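Local coordinates for transcriptional regulatory protein RcsB (Escherichia coli, PDB 5I4C) that controls transcription of capsule, biofilm, cell-division and outer-membrane genes as the DNA-binding response regulator of the Rcs phosphorelay, represented here by its receiver domain, at residues V6-D11 and V29-E34; N2-I7 and A50-T55. All blocks are in the same frame, centred on the assembly; numbering follows the deposited sequence.

Contact 1 (V6-D11 and V29-E34)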
loop_
_atom_site.group_PDB
_atom_site.type_symbol
_atom_site.label_atom_id
_atom_site.label_comp_id
_atom_site.label_asym_id
_atom_site.label_seq_id
_atom_site.Cartn_x
_atom_site.Cartn_y
_atom_site.Cartn_z
ATOM N N VAL A 6 16.403 4.765 -9.543
ATOM C CA VAL A 6 15.388 5.472 -8.733
ATOM C C VAL A 6 15.491 5.076 -7.280
ATOM O O VAL A 6 15.882 3.964 -6.942
ATOM C CB VAL A 6 13.933 5.308 -9.319
ATOM C CG1 VAL A 6 13.880 5.490 -10.859
ATOM C CG2 VAL A 6 13.321 3.966 -8.983
ATOM N N ILE A 7 15.164 6.021 -6.390
ATOM C CA ILE A 7 15.020 5.761 -4.951
ATOM C C ILE A 7 13.548 5.927 -4.663
ATOM O O ILE A 7 12.911 6.827 -5.241
ATOM C CB ILE A 7 15.826 6.799 -4.136
ATOM C CG1 ILE A 7 17.309 6.618 -4.383
ATOM C CG2 ILE A 7 15.497 6.729 -2.681
ATOM C CD1 ILE A 7 18.133 7.611 -3.626
ATOM N N ILE A 8 13.011 5.108 -3.788
ATOM C CA ILE A 8 11.618 5.219 -3.446
ATOM C C ILE A 8 11.525 5.471 -1.955
ATOM O O ILE A 8 12.232 4.811 -1.155
ATOM C CB ILE A 8 10.795 4.005 -3.926
ATOM C CG1 ILE A 8 11.237 2.694 -3.305
ATOM C CG2 ILE A 8 10.959 3.791 -5.429
ATOM C CD1 ILE A 8 10.377 1.481 -3.760
ATOM N N ALA A 9 10.685 6.424 -1.566
ATOM C CA ALA A 9 10.608 6.794 -0.172
ATOM C C ALA A 9 9.169 6.991 0.265
ATOM O O ALA A 9 8.398 7.737 -0.367
ATOM C CB ALA A 9 11.433 8.042 0.094
ATOM N N ASP A 10 8.783 6.219 1.278
ATOM C CA ASP A 10 7.421 6.273 1.845
ATOM C C ASP A 10 7.459 5.612 3.187
ATOM O O ASP A 10 8.167 4.614 3.348
ATOM C CB ASP A 10 6.414 5.551 0.978
ATOM C CG ASP A 10 4.942 5.937 1.343
ATOM O OD1 ASP A 10 4.400 6.886 0.807
ATOM O OD2 ASP A 10 4.311 5.314 2.160
ATOM N N ASP A 11 6.683 6.095 4.127
ATOM C CA ASP A 11 6.757 5.439 5.455
ATOM C C ASP A 11 5.822 4.236 5.572
ATOM O O ASP A 11 5.634 3.761 6.660
ATOM C CB ASP A 11 6.603 6.440 6.609
ATOM C CG ASP A 11 5.266 7.113 6.625
ATOM O OD1 ASP A 11 4.701 7.297 5.513
ATOM O OD2 ASP A 11 4.813 7.477 7.745
ATOM N N VAL A 29 14.453 0.444 -15.550
ATOM C CA VAL A 29 14.350 1.102 -14.230
ATOM C C VAL A 29 14.944 0.189 -13.195
ATOM O O VAL A 29 14.551 -0.949 -13.118
ATOM C CB VAL A 29 12.877 1.434 -13.864
ATOM C CG1 VAL A 29 12.768 1.907 -12.437
ATOM C CG2 VAL A 29 12.338 2.514 -14.772
ATOM N N ASN A 30 15.855 0.726 -12.378
ATOM C CA ASN A 30 16.464 0.017 -11.268
ATOM C C ASN A 30 16.225 0.814 -10.017
ATOM O O ASN A 30 16.542 2.013 -9.957
ATOM C CB ASN A 30 17.973 -0.171 -11.467
ATOM C CG ASN A 30 18.264 -0.979 -12.689
ATOM O OD1 ASN A 30 18.768 -0.461 -13.673
ATOM N ND2 ASN A 30 17.843 -2.228 -12.684
ATOM N N VAL A 31 15.666 0.139 -9.033
ATOM C CA VAL A 31 15.516 0.652 -7.691
ATOM C C VAL A 31 16.815 0.452 -6.956
ATOM O O VAL A 31 17.204 -0.681 -6.705
ATOM C CB VAL A 31 14.371 -0.051 -6.946
ATOM C CG1 VAL A 31 14.266 0.474 -5.539
ATOM C CG2 VAL A 31 13.095 0.154 -7.703
ATOM N N VAL A 32 17.472 1.560 -6.629
ATOM C CA VAL A 32 18.747 1.593 -5.949
ATOM C C VAL A 32 18.573 1.910 -4.442
ATOM O O VAL A 32 19.537 1.818 -3.671
ATOM C CB VAL A 32 19.779 2.533 -6.631
ATOM C CG1 VAL A 32 19.976 2.113 -8.067
ATOM C CG2 VAL A 32 19.382 4.006 -6.630
ATOM N N GLY A 33 17.374 2.258 -3.991
ATOM C CA GLY A 33 17.173 2.457 -2.551
ATOM C C GLY A 33 15.742 2.634 -2.187
ATOM O O GLY A 33 14.950 3.120 -3.015
ATOM N N GLU A 34 15.417 2.225 -0.963
ATOM C CA GLU A 34 14.124 2.468 -0.382
ATOM C C GLU A 34 14.316 3.039 1.021
ATOM O O GLU A 34 15.059 2.433 1.796
ATOM C CB GLU A 34 13.371 1.160 -0.196
ATOM C CG GLU A 34 13.318 0.377 -1.467
ATOM C CD GLU A 34 12.384 -0.822 -1.331
ATOM O OE1 GLU A 34 12.007 -1.164 -0.184
ATOM O OE2 GLU A 34 12.063 -1.446 -2.349
#
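V6-I8 and V29-E34 form a parallel β-sheet contact between the central strand 4-9 and the edge strand 29-35 of the receiver domain; helix 13-23 makes the connection in a β-α-β crossover. Over 6-9 and 29-34 the two run 24° from parallel. V6 continues the regular parallel pairing: its N donates to N30 O (2.8 Å) and its O accepts from V32 N (2.9 Å), both bonds nearly straight. Beyond this point the register slips: V6 pairs with V31 but I8 with E34, so the edge strand spends one residue more than its neighbour. V32, with a helix-like psi of -8°, takes up the difference in a β bulge, and I8 N is consequently received by G33 O (2.9 Å).

V6, V31, I8 and E34 lie on one face of the sheet. CG2 of V6 meets CG2 of V31 at 4.0 Å, while CG1 of V29 approaches both V6 methyls, the two side chains crossing at about a right angle. I8 and E34 run side by side in the same direction. With a chi1 of 62°, I8 places CG1 between its backbone N and carbonyl carbon, within 3.6 Å of E34 CG, and CD1 continues along the glutamate chain. I8 also packs on L16 and I19 of helix 13-23, and V6 on L23. On the other face CG2 of V32 reaches I7 CG1 (4.0 Å).

The chemistry changes at the edge of this face: E34 lays its methylenes on I8 but directs OE2 into a salt bridge with R20 of helix 13-23, so one side chain serves the apolar layer with its stem and ties the edge strand to the crossover helix with its charge.

Contact 2 (N2-I7 and A50-T55)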
loop_
_atom_site.group_PDB
_atom_site.type_symbol
_atom_site.label_atom_id
_atom_site.label_comp_id
_atom_site.label_asym_id
_atom_site.label_seq_id
_atom_site.Cartn_x
_atom_site.Cartn_y
_atom_site.Cartn_z
ATOM N N ASN A 2 19.319 5.604 -21.196
ATOM C CA ASN A 2 18.205 4.618 -21.150
ATOM C C ASN A 2 17.930 4.093 -19.707
ATOM O O ASN A 2 16.803 4.146 -19.231
ATOM C CB ASN A 2 18.550 3.461 -22.072
ATOM C CG ASN A 2 17.373 2.568 -22.373
ATOM O OD1 ASN A 2 16.242 2.805 -21.952
ATOM N ND2 ASN A 2 17.635 1.534 -23.140
ATOM N N ASN A 3 18.957 3.577 -19.033
ATOM C CA ASN A 3 18.824 3.118 -17.659
ATOM C C ASN A 3 18.519 4.245 -16.663
ATOM O O ASN A 3 19.171 5.283 -16.657
ATOM C CB ASN A 3 20.075 2.391 -17.213
ATOM C CG ASN A 3 19.746 1.281 -16.288
ATOM O OD1 ASN A 3 19.585 0.131 -16.721
ATOM N ND2 ASN A 3 19.532 1.612 -15.036
ATOM N N MET A 4 17.533 4.028 -15.807
ATOM C CA MET A 4 17.187 5.005 -14.807
ATOM C C MET A 4 17.236 4.394 -13.398
ATOM O O MET A 4 16.543 3.422 -13.103
ATOM C CB MET A 4 15.825 5.559 -15.138
ATOM C CG MET A 4 15.372 6.701 -14.252
ATOM S SD MET A 4 13.718 7.226 -14.798
ATOM C CE MET A 4 14.064 8.184 -16.269
ATOM N N ASN A 5 18.042 5.001 -12.513
ATOM C CA ASN A 5 18.154 4.548 -11.139
ATOM C C ASN A 5 17.259 5.413 -10.324
ATOM O O ASN A 5 17.343 6.675 -10.424
ATOM C CB ASN A 5 19.555 4.674 -10.625
ATOM C CG ASN A 5 20.489 3.698 -11.274
ATOM O OD1 ASN A 5 20.073 2.633 -11.755
ATOM N ND2 ASN A 5 21.757 4.062 -11.317
ATOM N N VAL A 6 16.403 4.765 -9.543
ATOM C CA VAL A 6 15.388 5.472 -8.733
ATOM C C VAL A 6 15.491 5.076 -7.280
ATOM O O VAL A 6 15.882 3.964 -6.942
ATOM C CB VAL A 6 13.933 5.308 -9.319
ATOM C CG1 VAL A 6 13.880 5.490 -10.859
ATOM C CG2 VAL A 6 13.321 3.966 -8.983
ATOM N N ILE A 7 15.164 6.021 -6.390
ATOM C CA ILE A 7 15.020 5.761 -4.951
ATOM C C ILE A 7 13.548 5.927 -4.663
ATOM O O ILE A 7 12.911 6.827 -5.241
ATOM C CB ILE A 7 15.826 6.799 -4.136
ATOM C CG1 ILE A 7 17.309 6.618 -4.383
ATOM C CG2 ILE A 7 15.497 6.729 -2.681
ATOM C CD1 ILE A 7 18.133 7.611 -3.626
ATOM N N ALA A 50 21.538 7.810 -7.927
ATOM C CA ALA A 50 20.123 7.942 -8.218
ATOM C C ALA A 50 19.861 9.030 -9.253
ATOM O O ALA A 50 20.483 10.092 -9.197
ATOM C CB ALA A 50 19.366 8.307 -6.942
ATOM N N HIS A 51 18.926 8.786 -10.152
ATOM C CA HIS A 51 18.467 9.800 -11.124
ATOM C C HIS A 51 17.172 10.510 -10.715
ATOM O O HIS A 51 16.953 11.689 -10.985
ATOM C CB HIS A 51 18.340 9.155 -12.512
ATOM C CG HIS A 51 19.606 8.539 -12.976
ATOM N ND1 HIS A 51 19.654 7.328 -13.597
ATOM C CD2 HIS A 51 20.896 8.953 -12.858
ATOM C CE1 HIS A 51 20.909 7.019 -13.872
ATOM N NE2 HIS A 51 21.690 7.976 -13.406
ATOM N N VAL A 52 16.307 9.782 -10.031
ATOM C CA VAL A 52 14.979 10.216 -9.706
ATOM C C VAL A 52 14.703 9.772 -8.272
ATOM O O VAL A 52 15.002 8.638 -7.909
ATOM C CB VAL A 52 13.912 9.521 -10.613
ATOM C CG1 VAL A 52 12.513 10.099 -10.347
ATOM C CG2 VAL A 52 14.231 9.813 -12.029
ATOM N N LEU A 53 14.174 10.681 -7.517
ATOM C CA LEU A 53 13.585 10.366 -6.228
ATOM C C LEU A 53 12.066 10.341 -6.327
ATOM O O LEU A 53 11.474 11.343 -6.743
ATOM C CB LEU A 53 14.000 11.393 -5.217
ATOM C CG LEU A 53 13.287 11.212 -3.870
ATOM C CD1 LEU A 53 13.533 9.919 -3.115
ATOM C CD2 LEU A 53 13.567 12.402 -3.050
ATOM N N ILE A 54 11.469 9.221 -5.917
ATOM C CA ILE A 54 10.026 9.043 -5.848
ATOM C C ILE A 54 9.625 9.044 -4.369
ATOM O O ILE A 54 9.933 8.102 -3.644
ATOM C CB ILE A 54 9.598 7.755 -6.543
ATOM C CG1 ILE A 54 10.130 7.742 -7.967
ATOM C CG2 ILE A 54 8.085 7.608 -6.522
ATOM C CD1 ILE A 54 10.053 6.392 -8.640
ATOM N N THR A 55 8.943 10.079 -3.948
ATOM C CA THR A 55 8.811 10.301 -2.545
ATOM C C THR A 55 7.415 10.786 -2.094
ATOM O O THR A 55 6.764 11.618 -2.737
ATOM C CB THR A 55 9.898 11.288 -2.001
ATOM O OG1 THR A 55 9.864 11.303 -0.555
ATOM C CG2 THR A 55 9.635 12.776 -2.471
#
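M4-I7 and A50-I54 join the central strand 4-9 to strand 52-56 within the parallel sheet of the CheY-like receiver fold. I7 links the pair with both backbone groups, N to V52 O (3.0 Å) and O to I54 N (2.9 Å). Near the start of the strands N5 O is gripped twice, by H51 N and, over a longer reach, by V52 N. I7 and L53 share a face that packs on L41 of helix 38-44: CG2 of I7 meets L53 CD1, whereas its extended CG1 branch brings I7 CD1 to 3.6 Å from A50 CB. On the other face V6 and V52 lie alongside each other, and I54 CD1 reaches across to V6. V52 holds CG1 anti to its backbone N (chi1 -174°), leaving CG2 for M4 SD at 3.8 Å; M4 is extended as far as SD, then bends, and also touches L120 of helix 112-124. The N5 amide, held by D49 O through ND2, lies nearly parallel to the H51 imidazole (5° between planes) but displaced from its plane. M4 CA sits at that ring's edge, while N5 N donates almost linearly to H51 ND1 (3.0 Å), from 39° out of the ring plane.

In the fold
Contacts 1 and 2 are centred about 7 Å apart and start from the same strand, 4-9, whose residues V6 and I7 take part in both. Strand 29-35 follows in the chain through helix 13-23 and lies along one edge of strand 4-9; strand 52-56, reached after helix 38-44, lies along the other, giving the 2-1-3 order of the receiver sheet. N3 ND2 probably bonds N30 OD1 (2.6 Å), tying the two contacts together at the start of the strands. Just past strand 4-9, D10 of contact 1 lies close to D56, the predicted phosphorylation site at the end of strand 52-56, and forms a salt bridge with K109, consistent with the acidic pocket of other receiver domains.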